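Side-chain contacts in carboxylesterase (EST-2) (Archaeoglobus fulgidus, PDB 5FRD), which probably hydrolyses carboxylic esters as a thermophilic alpha/beta-hydrolase, and holds a coenzyme A molecule close to its active site: residues A[91-96]-A[116-121]; A[110-115]-A[228-233]; A[207-212]-A[218-223]. One frame throughout, in Å; residues are numbered along the deposited sequence. Where two conformers were deposited one is given.

Contact 1. Residues A[91-96]-A[116-121]; sequences GGAVAQ and ARLRVL. With COA (coenzyme A), chain C.
Ala93 and Leu118 meet methyl to methyl, with Ala93 CB 4.0 Å from Leu118 CD1, and this small apolar touch sets a helix against a ligand-binding loop. Leu118 has its CG beside the backbone N and anti to the carbonyl carbon (chi1 -67°), which sends CD1 to the helix while CB, on the ligand side, lies near the coenzyme A sulfur S1P. One leucine thus serves both the protein interior and the bound thiol arm.

The second touch is made by the Gln96 amide, whose OE1 comes within 4.0 Å of Ala116 CA; hydrogen bonds hold the amide in place. Its NE2 donates to Gly92 O one turn back (3.1 Å, 155°), lying well above the carbonyl plane, while Gln96 N reaches the same oxygen from the opposite face. NE2 also binds Gly115 O, and OE1 is bonded to Tyr181 OH, so the buried amide is satisfied at both ends.

Beyond Ala116 the loop turns to coenzyme A. Arg117 extends until a bend at chi3, and its NH1 gives a bond of 2.8 Å to the phosphate oxygen O1A, which lies in the guanidinium plane; Asp176 takes NE. Two backbone bonds complement this side-chain grip: the adenine amino group N6A donates to Arg117 O (2.9 Å), and Leu121 N donates almost straight to the pantetheine oxygen O5P (2.9 Å, 167°). Arg119 packs its CB near OAP, while its NE pairs with Asp173.

Helix 65-79 packs on Ala93 and Val94. Helix 178-182 and helix 205-214 close over Ala116, and Leu121 stands at the N-cap position of helix 122-125.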
loop_
_atom_site.group_PDB
_atom_site.type_symbol
_atom_site.label_atom_id
_atom_site.label_comp_id
_atom_site.label_asym_id
_atom_site.label_seq_id
_atom_site.Cartn_x
_atom_site.Cartn_y
_atom_site.Cartn_z
ATOM N N GLY A 91 0.693 0.308 -3.642
ATOM C CA GLY A 91 1.629 0.819 -2.635
ATOM C C GLY A 91 2.651 -0.212 -2.195
ATOM O O GLY A 91 3.750 0.128 -1.745
ATOM N N GLY A 92 2.279 -1.503 -2.257
ATOM C CA GLY A 92 3.219 -2.583 -1.996
ATOM C C GLY A 92 4.241 -2.743 -3.106
ATOM O O GLY A 92 5.378 -3.126 -2.839
ATOM N N ALA A 93 3.848 -2.463 -4.334
ATOM C CA ALA A 93 4.798 -2.421 -5.475
ATOM C C ALA A 93 5.762 -1.261 -5.278
ATOM O O ALA A 93 6.987 -1.391 -5.452
ATOM C CB ALA A 93 4.075 -2.327 -6.796
ATOM N N VAL A 94 5.227 -0.107 -4.912
ATOM C CA VAL A 94 6.036 1.076 -4.598
ATOM C C VAL A 94 6.989 0.750 -3.459
ATOM O O VAL A 94 8.180 1.070 -3.550
ATOM C CB VAL A 94 5.148 2.294 -4.277
ATOM C CG1 VAL A 94 5.989 3.462 -3.777
ATOM C CG2 VAL A 94 4.340 2.694 -5.495
ATOM N N ALA A 95 6.519 0.077 -2.404
ATOM C CA ALA A 95 7.383 -0.318 -1.305
ATOM C C ALA A 95 8.535 -1.217 -1.742
ATOM O O ALA A 95 9.654 -1.043 -1.256
ATOM C CB ALA A 95 6.568 -1.004 -0.210
ATOM N N GLN A 96 8.262 -2.187 -2.608
ATOM C CA GLN A 96 9.305 -3.077 -3.081
ATOM C C GLN A 96 10.351 -2.283 -3.871
ATOM O O GLN A 96 11.558 -2.473 -3.621
ATOM C CB GLN A 96 8.716 -4.176 -3.955
ATOM C CG GLN A 96 7.885 -5.174 -3.181
ATOM C CD GLN A 96 7.118 -6.079 -4.098
ATOM O OE1 GLN A 96 7.683 -7.003 -4.675
ATOM N NE2 GLN A 96 5.835 -5.805 -4.289
ATOM N N ALA A 116 4.368 -9.633 -6.315
ATOM C CA ALA A 116 5.574 -9.412 -7.125
ATOM C C ALA A 116 5.284 -9.089 -8.580
ATOM O O ALA A 116 6.146 -8.615 -9.302
ATOM C CB ALA A 116 6.470 -10.636 -7.038
ATOM N N ARG A 117 4.049 -9.297 -8.996
ATOM C CA ARG A 117 3.537 -8.990 -10.314
ATOM C C ARG A 117 2.054 -8.681 -10.125
ATOM O O ARG A 117 1.360 -9.414 -9.376
ATOM C CB ARG A 117 3.702 -10.187 -11.252
ATOM C CG ARG A 117 3.299 -9.900 -12.693
ATOM C CD ARG A 117 3.288 -11.172 -13.530
ATOM N NE ARG A 117 4.651 -11.592 -13.853
ATOM C CZ ARG A 117 4.954 -12.676 -14.562
ATOM N NH1 ARG A 117 4.005 -13.498 -14.994
ATOM N NH2 ARG A 117 6.235 -12.950 -14.797
ATOM N N LEU A 118 1.581 -7.610 -10.769
ATOM C CA LEU A 118 0.222 -7.111 -10.511
ATOM C C LEU A 118 -0.575 -6.893 -11.781
ATOM O O LEU A 118 -1.225 -5.856 -11.981
ATOM C CB LEU A 118 0.297 -5.844 -9.649
ATOM C CG LEU A 118 0.805 -6.037 -8.215
ATOM C CD1 LEU A 118 0.978 -4.680 -7.546
ATOM C CD2 LEU A 118 -0.144 -6.904 -7.387
ATOM N N ARG A 119 -0.602 -7.916 -12.628
ATOM C CA ARG A 119 -1.477 -7.877 -13.774
ATOM C C ARG A 119 -2.927 -7.602 -13.344
ATOM O O ARG A 119 -3.396 -8.118 -12.327
ATOM C CB ARG A 119 -1.416 -9.204 -14.535
ATOM C CG ARG A 119 -0.114 -9.423 -15.304
ATOM C CD ARG A 119 0.051 -8.522 -16.535
ATOM N NE ARG A 119 -1.169 -8.416 -17.315
ATOM C CZ ARG A 119 -1.703 -9.392 -18.050
ATOM N NH1 ARG A 119 -1.094 -10.563 -18.174
ATOM N NH2 ARG A 119 -2.872 -9.180 -18.664
ATOM N N VAL A 120 -3.614 -6.804 -14.149
ATOM C CA VAL A 120 -4.990 -6.433 -13.895
ATOM C C VAL A 120 -5.938 -7.089 -14.920
ATOM O O VAL A 120 -5.682 -7.047 -16.125
ATOM C CB VAL A 120 -5.145 -4.909 -13.930
ATOM C CG1 VAL A 120 -6.586 -4.502 -13.641
ATOM C CG2 VAL A 120 -4.175 -4.244 -12.952
ATOM N N LEU A 121 -7.020 -7.645 -14.417
ATOM C CA LEU A 121 -8.046 -8.244 -15.284
ATOM C C LEU A 121 -8.417 -7.274 -16.377
ATOM O O LEU A 121 -8.808 -6.150 -16.084
ATOM C CB LEU A 121 -9.311 -8.526 -14.506
ATOM C CG LEU A 121 -9.408 -9.758 -13.630
ATOM C CD1 LEU A 121 -10.660 -9.669 -12.772
ATOM C CD2 LEU A 121 -9.385 -11.021 -14.480
HETATM N N1A COA C . 2.727 -14.004 -7.252
HETATM C C2A COA C . 2.881 -15.302 -7.552
HETATM N N3A COA C . 2.556 -15.789 -8.756
HETATM C C4A COA C . 2.077 -14.978 -9.725
HETATM C C5A COA C . 1.885 -13.563 -9.482
HETATM C C6A COA C . 2.261 -13.094 -8.159
HETATM N N6A COA C . 2.105 -11.790 -7.850
HETATM N N7A COA C . 1.377 -12.991 -10.585
HETATM C C8A COA C . 1.286 -13.982 -11.490
HETATM N N9A COA C . 1.697 -15.154 -10.963
HETATM C C1B COA C . 1.688 -16.448 -11.671
HETATM C C2B COA C . 0.258 -16.881 -11.824
HETATM O O2B COA C . -0.173 -17.561 -10.646
HETATM C C3B COA C . 0.328 -17.719 -13.089
HETATM O O3B COA C . 0.766 -19.033 -12.748
HETATM P P3B COA C . 0.091 -20.362 -13.376
HETATM O O7A COA C . 0.418 -20.205 -14.846
HETATM O O8A COA C . -1.374 -20.236 -13.007
HETATM O O9A COA C . 0.803 -21.489 -12.660
HETATM C C4B COA C . 1.388 -17.025 -13.922
HETATM O O4B COA C . 2.196 -16.290 -12.981
HETATM C C5B COA C . 0.842 -16.082 -14.981
HETATM O O5B COA C . 0.008 -15.096 -14.351
HETATM P P1A COA C . -0.087 -13.596 -14.917
HETATM O O1A COA C . 1.248 -13.061 -15.234
HETATM O O2A COA C . -0.915 -12.843 -13.875
HETATM O O3A COA C . -0.869 -13.637 -16.321
HETATM P P2A COA C . -2.266 -14.339 -16.704
HETATM O O4A COA C . -2.456 -13.863 -18.118
HETATM O O5A COA C . -2.243 -15.784 -16.312
HETATM O O6A COA C . -3.409 -13.704 -15.751
HETATM C CBP COA C . -4.893 -12.108 -14.827
HETATM C CCP COA C . -3.776 -12.333 -15.837
HETATM C CDP COA C . -5.259 -10.626 -14.848
HETATM C CEP COA C . -6.108 -12.959 -15.249
HETATM C CAP COA C . -4.389 -12.518 -13.420
HETATM O OAP COA C . -3.155 -11.823 -13.108
HETATM C C9P COA C . -5.414 -12.253 -12.339
HETATM O O9P COA C . -6.435 -12.905 -12.289
HETATM N N8P COA C . -5.114 -11.297 -11.441
HETATM C C7P COA C . -5.912 -11.025 -10.243
HETATM C C6P COA C . -6.990 -9.965 -10.439
HETATM C C5P COA C . -6.550 -8.523 -10.602
HETATM O O5P COA C . -6.994 -7.834 -11.529
HETATM N N4P COA C . -5.730 -8.027 -9.672
HETATM C C3P COA C . -5.329 -6.639 -9.644
HETATM C C2P COA C . -3.919 -6.529 -9.116
HETATM S S1P COA C . -3.501 -4.780 -8.944
#

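Contact 2. Residues A[110-115]-A[228-233]; sequences VLVGTG and HMVMLE
Gly113 O approaches the imidazole carbon of His228 closely, with 3.1 Å between Gly113 O and His228 CE1, and no hydrogen bond joins the two segments. The oxygen comes in obliquely to the ring, nearest the polarised carbon that lies between the two nitrogens, a placement consistent with a weak C-H...O attraction. Gly113 itself sits at positive phi (48°), and a CB here would crowd His228 ND1, so the missing side chain lets the strand end turn close to the ring.

His228 reaches this place with CG anti to its backbone N (chi1 -168°), which swings the ring to the strand end although the side chain does not start in that direction. Its ND1 is hydrogen-bonded to Asp200 OD2, a bond that would fix the rotation of the imidazole, and Ser89 and Leu202 also touch the ring.

Next to the histidine the contact becomes purely apolar. Val112 uses a single methyl, CG1, for two neighbours: Val230 CG1 at 3.6 Å and Met231 CE at 4.0 Å, both side chains crossing it at a slant. Met231 folds back at chi2 and chi3, which carries its terminal methyl to the valine. Phe238 of helix 235-249 packs on both Val112 and Val230 and completes this small core.

The polypeptide after His228 makes an inverse gamma turn centred on Met229, which is also the N-cap of helix 230-233; its carbonyl accepts from both Leu232 N and Glu233 N.

Ser89, His228 and Asp200 are arranged as a Ser-His-Asp triad would be and are probably the catalytic residues, Ser89 sitting on what looks like a GxSxG nucleophile elbow. A histidine carried on the loop after the last strand, facing the ends of central strands, is the hallmark of the alpha/beta-hydrolase active site.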
loop_
_atom_site.group_PDB
_atom_site.type_symbol
_atom_site.label_atom_id
_atom_site.label_comp_id
_atom_site.label_asym_id
_atom_site.label_seq_id
_atom_site.Cartn_x
_atom_site.Cartn_y
_atom_site.Cartn_z
ATOM N N VAL A 110 6.235 -4.200 5.245
ATOM C CA VAL A 110 4.939 -4.799 5.509
ATOM C C VAL A 110 4.224 -4.753 4.180
ATOM O O VAL A 110 3.907 -3.692 3.661
ATOM C CB VAL A 110 4.195 -4.114 6.623
ATOM C CG1 VAL A 110 2.839 -4.803 6.825
ATOM C CG2 VAL A 110 5.002 -4.073 7.899
ATOM N N LEU A 111 4.012 -5.916 3.578
ATOM C CA LEU A 111 3.437 -6.071 2.262
ATOM C C LEU A 111 2.007 -6.545 2.464
ATOM O O LEU A 111 1.776 -7.656 2.951
ATOM C CB LEU A 111 4.230 -7.080 1.448
ATOM C CG LEU A 111 5.688 -6.687 1.229
ATOM C CD1 LEU A 111 6.407 -7.841 0.545
ATOM C CD2 LEU A 111 5.809 -5.395 0.414
ATOM N N VAL A 112 1.057 -5.700 2.121
ATOM C CA VAL A 112 -0.350 -5.916 2.393
ATOM C C VAL A 112 -1.107 -5.997 1.075
ATOM O O VAL A 112 -1.091 -5.055 0.283
ATOM C CB VAL A 112 -0.952 -4.756 3.223
ATOM C CG1 VAL A 112 -2.373 -5.111 3.620
ATOM C CG2 VAL A 112 -0.103 -4.435 4.461
ATOM N N GLY A 113 -1.815 -7.107 0.824
ATOM C CA GLY A 113 -2.638 -7.192 -0.370
ATOM C C GLY A 113 -1.882 -6.748 -1.622
ATOM O O GLY A 113 -2.300 -5.821 -2.345
ATOM N N THR A 114 -0.742 -7.374 -1.887
ATOM C CA THR A 114 0.102 -6.971 -2.980
ATOM C C THR A 114 0.734 -8.178 -3.633
ATOM O O THR A 114 0.239 -9.286 -3.474
ATOM C CB THR A 114 1.089 -5.882 -2.474
ATOM O OG1 THR A 114 1.798 -5.295 -3.579
ATOM C CG2 THR A 114 2.068 -6.410 -1.477
ATOM N N GLY A 115 1.759 -7.974 -4.447
ATOM C CA GLY A 115 2.334 -9.070 -5.210
ATOM C C GLY A 115 3.612 -8.643 -5.882
ATOM O O GLY A 115 3.915 -7.443 -6.022
ATOM N N HIS A 228 -9.418 -7.716 0.167
ATOM C CA HIS A 228 -8.289 -6.849 -0.204
ATOM C C HIS A 228 -8.154 -5.661 0.710
ATOM O O HIS A 228 -7.019 -5.283 1.037
ATOM C CB HIS A 228 -8.469 -6.419 -1.656
ATOM C CG HIS A 228 -7.293 -5.756 -2.301
ATOM N ND1 HIS A 228 -6.097 -6.396 -2.478
ATOM C CD2 HIS A 228 -7.170 -4.554 -2.908
ATOM C CE1 HIS A 228 -5.279 -5.611 -3.163
ATOM N NE2 HIS A 228 -5.894 -4.479 -3.418
ATOM N N MET A 229 -9.262 -5.093 1.172
ATOM C CA MET A 229 -9.241 -3.866 2.001
ATOM C C MET A 229 -9.128 -4.151 3.507
ATOM O O MET A 229 -9.773 -3.515 4.347
ATOM C CB MET A 229 -10.478 -3.005 1.697
ATOM C CG MET A 229 -10.657 -2.646 0.248
ATOM S SD MET A 229 -9.189 -1.948 -0.520
ATOM C CE MET A 229 -8.949 -0.490 0.458
ATOM N N VAL A 230 -8.232 -5.072 3.840
ATOM C CA VAL A 230 -8.086 -5.613 5.180
ATOM C C VAL A 230 -7.840 -4.563 6.270
ATOM O O VAL A 230 -8.322 -4.678 7.382
ATOM C CB VAL A 230 -7.028 -6.723 5.171
ATOM C CG1 VAL A 230 -5.651 -6.209 4.736
ATOM C CG2 VAL A 230 -6.927 -7.394 6.518
ATOM N N MET A 231 -7.095 -3.497 5.953
ATOM C CA MET A 231 -6.784 -2.470 6.958
ATOM C C MET A 231 -7.996 -1.633 7.340
ATOM O O MET A 231 -7.988 -1.022 8.391
ATOM C CB MET A 231 -5.636 -1.565 6.474
ATOM C CG MET A 231 -5.989 -0.573 5.372
ATOM S SD MET A 231 -6.514 -1.237 3.792
ATOM C CE MET A 231 -5.018 -2.089 3.415
ATOM N N LEU A 232 -9.003 -1.599 6.457
ATOM C CA LEU A 232 -10.282 -0.927 6.706
ATOM C C LEU A 232 -11.331 -1.885 7.218
ATOM O O LEU A 232 -12.190 -1.487 7.998
ATOM C CB LEU A 232 -10.806 -0.299 5.405
ATOM C CG LEU A 232 -9.974 0.834 4.828
ATOM C CD1 LEU A 232 -10.435 1.179 3.419
ATOM C CD2 LEU A 232 -10.049 2.047 5.731
ATOM N N GLU A 233 -11.319 -3.122 6.742
ATOM C CA GLU A 233 -12.404 -4.074 7.078
ATOM C C GLU A 233 -12.216 -4.731 8.430
ATOM O O GLU A 233 -13.210 -5.075 9.104
ATOM C CB GLU A 233 -12.473 -5.184 6.028
ATOM C CG GLU A 233 -12.848 -4.805 4.605
ATOM C CD GLU A 233 -12.757 -6.015 3.673
ATOM O OE1 GLU A 233 -11.644 -6.318 3.215
ATOM O OE2 GLU A 233 -13.814 -6.665 3.420
#

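Contact 3. Residues A[207-212]-A[218-223]; sequences YHEFFH and SELVVI. With COA (coenzyme A), chain C.
His212 and Ser218 supply the polar part of the contact: His212 ND1 donates to Ser218 OG (3.0 Å, 160°), the hydroxyl lying near the imidazole plane. A chi1 of -170° carries the imidazole away from the backbone N and across to the strand, and the serine OG is bonded to Ile215 O as well, within the turn that joins helix and strand.

A CH-pi interaction uses the same ring. Leu220 CB stands over one face, 3.8 Å from the centroid of the His212 imidazole and only 16° off its normal.

The rest is van der Waals contact, and Leu220 divides it between its two methyls. CD1 meets His208 CB at 3.9 Å, while CD2 lies 3.3 Å from Glu209 OE2, the glutamate crossing the leucine at about a right angle after bending at chi2.

The other side of the helix receives coenzyme A. Tyr207 presents a ring face to the adenine, with N6A over its centre, and Phe210 touches C2A.

The pairing of Ser218 OG with the acceptor Ile215 O is consistent with a proton on His212 ND1, so the imidazole is held by one directional bond at its edge and by hydrocarbon over its face.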
loop_
_atom_site.group_PDB
_atom_site.type_symbol
_atom_site.label_atom_id
_atom_site.label_comp_id
_atom_site.label_asym_id
_atom_site.label_seq_id
_atom_site.Cartn_x
_atom_site.Cartn_y
_atom_site.Cartn_z
ATOM N N TYR A 207 -0.230 -15.049 -3.916
ATOM C CA TYR A 207 0.726 -13.956 -4.089
ATOM C C TYR A 207 1.513 -13.727 -2.799
ATOM O O TYR A 207 2.698 -13.327 -2.830
ATOM C CB TYR A 207 0.047 -12.655 -4.452
ATOM C CG TYR A 207 -0.576 -12.543 -5.820
ATOM C CD1 TYR A 207 -0.780 -13.660 -6.653
ATOM C CD2 TYR A 207 -0.970 -11.293 -6.308
ATOM C CE1 TYR A 207 -1.379 -13.527 -7.918
ATOM C CE2 TYR A 207 -1.573 -11.155 -7.558
ATOM C CZ TYR A 207 -1.794 -12.285 -8.350
ATOM O OH TYR A 207 -2.417 -12.199 -9.596
ATOM N N HIS A 208 0.863 -13.962 -1.660
ATOM C CA HIS A 208 1.439 -13.712 -0.340
ATOM C C HIS A 208 2.296 -14.889 0.128
ATOM O O HIS A 208 3.348 -14.692 0.734
ATOM C CB HIS A 208 0.320 -13.307 0.613
ATOM C CG HIS A 208 -0.320 -12.024 0.184
ATOM N ND1 HIS A 208 -1.300 -11.957 -0.777
ATOM C CD2 HIS A 208 0.005 -10.750 0.475
ATOM C CE1 HIS A 208 -1.590 -10.690 -1.014
ATOM N NE2 HIS A 208 -0.806 -9.944 -0.266
ATOM N N GLU A 209 1.848 -16.102 -0.175
ATOM C CA GLU A 209 2.730 -17.256 0.024
ATOM C C GLU A 209 3.981 -17.145 -0.850
ATOM O O GLU A 209 5.039 -17.568 -0.421
ATOM C CB GLU A 209 1.987 -18.563 -0.254
ATOM C CG GLU A 209 0.985 -18.953 0.808
ATOM C CD GLU A 209 1.577 -19.544 2.071
ATOM O OE1 GLU A 209 2.816 -19.537 2.252
ATOM O OE2 GLU A 209 0.783 -20.022 2.927
ATOM N N PHE A 210 3.879 -16.527 -2.027
ATOM C CA PHE A 210 5.065 -16.353 -2.893
ATOM C C PHE A 210 6.094 -15.500 -2.174
ATOM O O PHE A 210 7.272 -15.866 -2.068
ATOM C CB PHE A 210 4.683 -15.741 -4.226
ATOM C CG PHE A 210 5.869 -15.487 -5.116
ATOM C CD1 PHE A 210 6.299 -16.472 -5.981
ATOM C CD2 PHE A 210 6.557 -14.293 -5.070
ATOM C CE1 PHE A 210 7.383 -16.272 -6.834
ATOM C CE2 PHE A 210 7.668 -14.090 -5.900
ATOM C CZ PHE A 210 8.093 -15.090 -6.769
ATOM N N PHE A 211 5.674 -14.355 -1.638
ATOM C CA PHE A 211 6.601 -13.565 -0.828
ATOM C C PHE A 211 7.173 -14.324 0.351
ATOM O O PHE A 211 8.378 -14.285 0.643
ATOM C CB PHE A 211 5.905 -12.317 -0.247
ATOM C CG PHE A 211 5.553 -11.246 -1.246
ATOM C CD1 PHE A 211 6.515 -10.694 -2.080
ATOM C CD2 PHE A 211 4.259 -10.702 -1.233
ATOM C CE1 PHE A 211 6.159 -9.636 -2.921
ATOM C CE2 PHE A 211 3.929 -9.666 -2.094
ATOM C CZ PHE A 211 4.877 -9.162 -2.934
ATOM N N HIS A 212 6.316 -15.035 1.069
ATOM C CA HIS A 212 6.719 -15.742 2.260
ATOM C C HIS A 212 7.759 -16.831 1.949
ATOM O O HIS A 212 8.703 -17.008 2.718
ATOM C CB HIS A 212 5.475 -16.325 2.913
ATOM C CG HIS A 212 5.676 -16.894 4.276
ATOM N ND1 HIS A 212 6.510 -16.367 5.230
ATOM C CD2 HIS A 212 5.076 -17.958 4.863
ATOM C CE1 HIS A 212 6.446 -17.103 6.330
ATOM N NE2 HIS A 212 5.560 -18.061 6.133
ATOM N N SER A 218 10.465 -13.534 6.855
ATOM C CA SER A 218 9.098 -13.081 6.688
ATOM C C SER A 218 8.159 -13.885 7.530
ATOM O O SER A 218 8.433 -15.077 7.777
ATOM C CB SER A 218 8.658 -13.080 5.224
ATOM O OG SER A 218 8.649 -14.404 4.687
ATOM N N GLU A 219 7.065 -13.269 7.939
ATOM C CA GLU A 219 5.971 -13.938 8.619
ATOM C C GLU A 219 4.715 -13.637 7.815
ATOM O O GLU A 219 4.559 -12.519 7.313
ATOM C CB GLU A 219 5.793 -13.406 9.993
ATOM C CG GLU A 219 6.732 -13.890 11.051
ATOM C CD GLU A 219 6.609 -13.083 12.310
ATOM O OE1 GLU A 219 7.125 -11.944 12.298
ATOM O OE2 GLU A 219 5.975 -13.549 13.278
ATOM N N LEU A 220 3.830 -14.621 7.680
ATOM C CA LEU A 220 2.582 -14.486 6.943
ATOM C C LEU A 220 1.427 -14.462 7.904
ATOM O O LEU A 220 1.341 -15.326 8.784
ATOM C CB LEU A 220 2.446 -15.643 5.977
ATOM C CG LEU A 220 1.136 -15.748 5.212
ATOM C CD1 LEU A 220 0.939 -14.566 4.259
ATOM C CD2 LEU A 220 1.119 -17.059 4.439
ATOM N N VAL A 221 0.516 -13.495 7.749
ATOM C CA VAL A 221 -0.694 -13.368 8.537
ATOM C C VAL A 221 -1.860 -13.244 7.589
ATOM O O VAL A 221 -1.964 -12.265 6.826
ATOM C CB VAL A 221 -0.644 -12.137 9.463
ATOM C CG1 VAL A 221 -1.950 -11.976 10.221
ATOM C CG2 VAL A 221 0.510 -12.286 10.450
ATOM N N VAL A 222 -2.729 -14.236 7.611
ATOM C CA VAL A 222 -3.958 -14.231 6.855
ATOM C C VAL A 222 -5.035 -13.822 7.849
ATOM O O VAL A 222 -5.163 -14.414 8.925
ATOM C CB VAL A 222 -4.258 -15.620 6.253
ATOM C CG1 VAL A 222 -5.570 -15.615 5.487
ATOM C CG2 VAL A 222 -3.096 -16.070 5.380
ATOM N N ILE A 223 -5.825 -12.809 7.490
ATOM C CA ILE A 223 -6.855 -12.270 8.389
ATOM C C ILE A 223 -8.224 -12.733 7.947
ATOM O O ILE A 223 -8.709 -12.370 6.883
ATOM C CB ILE A 223 -6.796 -10.732 8.468
ATOM C CG1 ILE A 223 -5.413 -10.365 9.033
ATOM C CG2 ILE A 223 -7.941 -10.182 9.337
ATOM C CD1 ILE A 223 -5.165 -8.920 9.375
HETATM N N1A COA C . 2.727 -14.004 -7.252
HETATM C C2A COA C . 2.881 -15.302 -7.552
HETATM N N3A COA C . 2.556 -15.789 -8.756
HETATM C C4A COA C . 2.077 -14.978 -9.725
HETATM C C5A COA C . 1.885 -13.563 -9.482
HETATM C C6A COA C . 2.261 -13.094 -8.159
HETATM N N6A COA C . 2.105 -11.790 -7.850
HETATM N N7A COA C . 1.377 -12.991 -10.585
HETATM C C8A COA C . 1.286 -13.982 -11.490
HETATM N N9A COA C . 1.697 -15.154 -10.963
HETATM C C1B COA C . 1.688 -16.448 -11.671
HETATM C C2B COA C . 0.258 -16.881 -11.824
HETATM O O2B COA C . -0.173 -17.561 -10.646
HETATM C C3B COA C . 0.328 -17.719 -13.089
HETATM O O3B COA C . 0.766 -19.033 -12.748
HETATM P P3B COA C . 0.091 -20.362 -13.376
HETATM O O7A COA C . 0.418 -20.205 -14.846
HETATM O O8A COA C . -1.374 -20.236 -13.007
HETATM O O9A COA C . 0.803 -21.489 -12.660
HETATM C C4B COA C . 1.388 -17.025 -13.922
HETATM O O4B COA C . 2.196 -16.290 -12.981
HETATM C C5B COA C . 0.842 -16.082 -14.981
HETATM O O5B COA C . 0.008 -15.096 -14.351
HETATM P P1A COA C . -0.087 -13.596 -14.917
HETATM O O1A COA C . 1.248 -13.061 -15.234
HETATM O O2A COA C . -0.915 -12.843 -13.875
HETATM O O3A COA C . -0.869 -13.637 -16.321
HETATM P P2A COA C . -2.266 -14.339 -16.704
HETATM O O4A COA C . -2.456 -13.863 -18.118
HETATM O O5A COA C . -2.243 -15.784 -16.312
HETATM O O6A COA C . -3.409 -13.704 -15.751
HETATM C CBP COA C . -4.893 -12.108 -14.827
HETATM C CCP COA C . -3.776 -12.333 -15.837
HETATM C CDP COA C . -5.259 -10.626 -14.848
HETATM C CEP COA C . -6.108 -12.959 -15.249
HETATM C CAP COA C . -4.389 -12.518 -13.420
HETATM O OAP COA C . -3.155 -11.823 -13.108
HETATM C C9P COA C . -5.414 -12.253 -12.339
HETATM O O9P COA C . -6.435 -12.905 -12.289
HETATM N N8P COA C . -5.114 -11.297 -11.441
HETATM C C7P COA C . -5.912 -11.025 -10.243
HETATM C C6P COA C . -6.990 -9.965 -10.439
HETATM C C5P COA C . -6.550 -8.523 -10.602
HETATM O O5P COA C . -6.994 -7.834 -11.529
HETATM N N4P COA C . -5.730 -8.027 -9.672
HETATM C C3P COA C . -5.329 -6.639 -9.644
HETATM C C2P COA C . -3.919 -6.529 -9.116
HETATM S S1P COA C . -3.501 -4.780 -8.944
#

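In the fold
From the N terminus, contact 1 opens on helix 90-101 and closes past strand 106-112, at the loop that runs to helix 122-125. Contact 2 starts inside that span, so the two cross; its much longer loop closes only at 228-233, bringing the end of strand 106-112 to the histidine loop and helix 230-233. Contact 3 is nested within this loop and comes after contact 1 in series. It joins helix 205-214 to the edge strand 218-223 of a beta-alpha-beta unit. The amide of Gln96 joins contact 1 to the end of 110-115, and a probable hydrogen bond from Thr114 N to His208 NE2 links contacts 2 and 3. Contacts 1 and 3 also share coenzyme A, gathered between loop 116-121 and helix 205-214.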